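Local coordinates for protein PrgZ (Enterococcus faecalis, PDB 4FAJ) that is an extracellular, membrane-anchored receptor that binds peptide pheromone, and probably serves peptide uptake as other solute-binding proteins of family 5 do, at residues A[366-371]-A[477-482]. Sequence-based numbering, arbitrary orientation.
With ZN (zinc ion), chain H.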
ATOM      1  N   VAL A 366     -13.491   3.903  -6.949  1.00 12.99           N
ATOM      2  CA  VAL A 366     -12.113   4.019  -6.460  1.00 13.32           C
ATOM      3  C   VAL A 366     -11.920   3.116  -5.232  1.00 13.41           C
ATOM      4  O   VAL A 366     -10.907   2.420  -5.118  1.00 13.96           O
ATOM      5  CB  VAL A 366     -11.785   5.488  -6.118  1.00 13.46           C
ATOM      6  CG1 VAL A 366     -10.485   5.631  -5.365  1.00 13.39           C
ATOM      7  CG2 VAL A 366     -11.783   6.352  -7.410  1.00 13.36           C
ATOM      8  N   VAL A 367     -12.893   3.144  -4.327  1.00 12.91           N
ATOM      9  CA  VAL A 367     -12.806   2.423  -3.058  1.00 12.89           C
ATOM     10  C   VAL A 367     -13.253   0.985  -3.281  1.00 13.13           C
ATOM     11  O   VAL A 367     -14.264   0.759  -3.950  1.00 12.97           O
ATOM     12  CB  VAL A 367     -13.684   3.070  -1.961  1.00 13.11           C
ATOM     13  CG1 VAL A 367     -13.634   2.255  -0.681  1.00 11.45           C
ATOM     14  CG2 VAL A 367     -13.228   4.497  -1.689  1.00 13.27           C
ATOM     15  N   PRO A 368     -12.476   0.010  -2.769  1.00 13.57           N
ATOM     16  CA  PRO A 368     -12.846  -1.397  -2.916  1.00 13.87           C
ATOM     17  C   PRO A 368     -13.978  -1.864  -1.995  1.00 14.13           C
ATOM     18  O   PRO A 368     -14.268  -1.228  -1.001  1.00 13.05           O
ATOM     19  CB  PRO A 368     -11.559  -2.136  -2.568  1.00 13.88           C
ATOM     20  CG  PRO A 368     -10.802  -1.214  -1.662  1.00 13.96           C
ATOM     21  CD  PRO A 368     -11.165   0.172  -2.095  1.00 13.62           C
ATOM     22  N   LYS A 369     -14.593  -2.992  -2.353  1.00 15.40           N
ATOM     23  CA  LYS A 369     -15.661  -3.593  -1.549  1.00 16.51           C
ATOM     24  C   LYS A 369     -15.093  -4.348  -0.352  1.00 17.23           C
ATOM     25  O   LYS A 369     -13.912  -4.740  -0.348  1.00 16.05           O
ATOM     26  CB  LYS A 369     -16.497  -4.552  -2.409  1.00 17.81           C
ATOM     27  CG  LYS A 369     -17.285  -3.862  -3.488  1.00 19.87           C
ATOM     28  CD  LYS A 369     -17.703  -4.802  -4.626  1.00 25.30           C
ATOM     29  CE  LYS A 369     -19.127  -5.250  -4.541  1.00 29.65           C
ATOM     30  NZ  LYS A 369     -19.539  -5.849  -5.870  1.00 33.12           N
ATOM     31  N   GLU A 370     -15.954  -4.546   0.647  1.00 18.29           N
ATOM     32  CA  GLU A 370     -15.672  -5.351   1.848  1.00 19.49           C
ATOM     33  C   GLU A 370     -14.591  -4.758   2.746  1.00 19.43           C
ATOM     34  O   GLU A 370     -13.992  -5.472   3.536  1.00 19.77           O
ATOM     35  CB  GLU A 370     -15.274  -6.805   1.507  1.00 20.22           C
ATOM     36  CG  GLU A 370     -16.047  -7.468   0.393  1.00 23.69           C
ATOM     37  CD  GLU A 370     -17.528  -7.483   0.622  1.00 28.40           C
ATOM     38  OE1 GLU A 370     -17.969  -7.499   1.801  1.00 33.06           O
ATOM     39  OE2 GLU A 370     -18.263  -7.498  -0.394  1.00 33.52           O
ATOM     40  N   MET A 371     -14.332  -3.464   2.621  1.00 19.19           N
ATOM     41  CA  MET A 371     -13.284  -2.814   3.388  1.00 19.34           C
ATOM     42  C   MET A 371     -13.901  -2.011   4.520  1.00 19.02           C
ATOM     43  O   MET A 371     -13.562  -2.212   5.686  1.00 19.42           O
ATOM     44  CB  MET A 371     -12.464  -1.890   2.478  1.00 19.51           C
ATOM     45  CG  MET A 371     -11.352  -1.101   3.152  1.00 20.99           C
ATOM     46  SD  MET A 371     -10.790   0.264   2.101  1.00 20.82           S
ATOM     47  CE  MET A 371     -11.987   1.545   2.491  1.00 26.09           C
ATOM     48  N   ILE A 477     -11.082   7.095   3.507  1.00 13.67           N
ATOM     49  CA  ILE A 477     -10.087   8.164   3.382  1.00 14.15           C
ATOM     50  C   ILE A 477      -8.664   7.632   3.095  1.00 14.03           C
ATOM     51  O   ILE A 477      -7.860   8.350   2.530  1.00 14.33           O
ATOM     52  CB  ILE A 477     -10.087   9.107   4.630  1.00 14.10           C
ATOM     53  CG1 ILE A 477      -9.385  10.446   4.369  1.00 16.57           C
ATOM     54  CG2 ILE A 477      -9.396   8.442   5.815  1.00 13.76           C
ATOM     55  CD1 ILE A 477      -9.836  11.225   3.150  1.00 18.26           C
ATOM     56  N   SER A 478      -8.357   6.381   3.438  1.00 14.39           N
ATOM     57  CA  SER A 478      -7.034   5.822   3.082  1.00 14.62           C
ATOM     58  C   SER A 478      -6.825   5.911   1.558  1.00 14.72           C
ATOM     59  O   SER A 478      -5.746   6.299   1.096  1.00 14.27           O
ATOM     60  CB  SER A 478      -6.862   4.386   3.590  1.00 15.18           C
ATOM     61  OG  SER A 478      -5.584   3.873   3.222  1.00 16.37           O
ATOM     62  N   PHE A 479      -7.878   5.618   0.786  1.00 13.98           N
ATOM     63  CA  PHE A 479      -7.831   5.790  -0.669  1.00 13.55           C
ATOM     64  C   PHE A 479      -7.988   7.231  -1.146  1.00 13.56           C
ATOM     65  O   PHE A 479      -7.209   7.706  -1.985  1.00 13.59           O
ATOM     66  CB  PHE A 479      -8.926   4.961  -1.333  1.00 14.20           C
ATOM     67  CG  PHE A 479      -8.560   3.523  -1.515  1.00 13.56           C
ATOM     68  CD1 PHE A 479      -8.701   2.635  -0.474  1.00 13.77           C
ATOM     69  CD2 PHE A 479      -8.059   3.066  -2.732  1.00 13.87           C
ATOM     70  CE1 PHE A 479      -8.356   1.306  -0.623  1.00 12.16           C
ATOM     71  CE2 PHE A 479      -7.722   1.716  -2.892  1.00 12.14           C
ATOM     72  CZ  PHE A 479      -7.860   0.859  -1.835  1.00 12.97           C
ATOM     73  N   LEU A 480      -9.016   7.910  -0.638  1.00 12.78           N
ATOM     74  CA  LEU A 480      -9.438   9.197  -1.194  1.00 13.27           C
ATOM     75  C   LEU A 480      -8.424  10.318  -0.935  1.00 13.66           C
ATOM     76  O   LEU A 480      -8.261  11.220  -1.774  1.00 14.13           O
ATOM     77  CB  LEU A 480     -10.866   9.559  -0.723  1.00 13.23           C
ATOM     78  CG  LEU A 480     -11.968   8.535  -1.061  1.00 13.14           C
ATOM     79  CD1 LEU A 480     -13.324   8.878  -0.391  1.00 14.17           C
ATOM     80  CD2 LEU A 480     -12.164   8.394  -2.590  1.00 15.86           C
ATOM     81  N   ALA A 481      -7.693  10.236   0.179  1.00 13.92           N
ATOM     82  CA  ALA A 481      -6.621  11.208   0.468  1.00 14.78           C
ATOM     83  C   ALA A 481      -5.535  11.258  -0.616  1.00 15.33           C
ATOM     84  O   ALA A 481      -4.904  12.296  -0.810  1.00 15.85           O
ATOM     85  CB  ALA A 481      -5.982  10.913   1.834  1.00 15.02           C
ATOM     86  N   ASN A 482      -5.337  10.159  -1.347  1.00 15.46           N
ATOM     87  CA  ASN A 482      -4.308  10.106  -2.394  1.00 15.73           C
ATOM     88  C   ASN A 482      -4.574  10.992  -3.603  1.00 16.30           C
ATOM     89  O   ASN A 482      -3.672  11.220  -4.398  1.00 16.40           O
ATOM     90  CB  ASN A 482      -4.106   8.670  -2.881  1.00 16.36           C
ATOM     91  CG  ASN A 482      -3.622   7.752  -1.786  1.00 17.03           C
ATOM     92  OD1 ASN A 482      -3.009   8.189  -0.817  1.00 19.20           O
ATOM     93  ND2 ASN A 482      -3.927   6.477  -1.919  1.00 21.49           N
TER
HETATM   94 ZN    ZN H 606     -20.265  -7.363   0.403  1.00 72.13          ZN
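With CG of Phe479 anti to the carbonyl carbon and beside the backbone N (chi1 -82°), and the side chain of Met371 extended as far as SD (chi1 178°, chi2 -164°), the benzyl ring and the thioether meet beside Pro368. The proline comes at Phe479 from the opposite direction and lays its CD over one face of the ring, a CH-pi contact with CD 3.6 Å from the ring centroid. CD sits towards the rim, 3.4 Å from Phe479 CE1, and CG of Pro368 lies near the same two ring atoms, CE1 and CZ. Met371 SD approaches obliquely, 3.8 Å from Phe479 CE1. Next to the ring, Val367 CG2 touches both Phe479 CB and Leu480 CD2, the latter at 4.1 Å; Val366 CG1 also reaches Leu480 CD2, at 4.3 Å. The contact is apolar and buried, and two of the loop's backbone groups are hydrogen-bonded to neighbouring elements: Val366 O to Thr319 OG1, and Val367 N to Glu518 OE2 of helix 510-524. Trp469 meets the Phe479 ring edge-to-face. Beyond this apolar cluster, Glu370 binds a zinc ion with both carboxylate oxygens, unevenly: OE2 at 2.2 Å and OE1 at 2.7 Å from the metal. A proline CH-pi contact with a Met-aromatic contact beside it thus packs the loop after strand 361-362 against the short helix 477-480 within the periplasmic-binding-protein-like fold of this family.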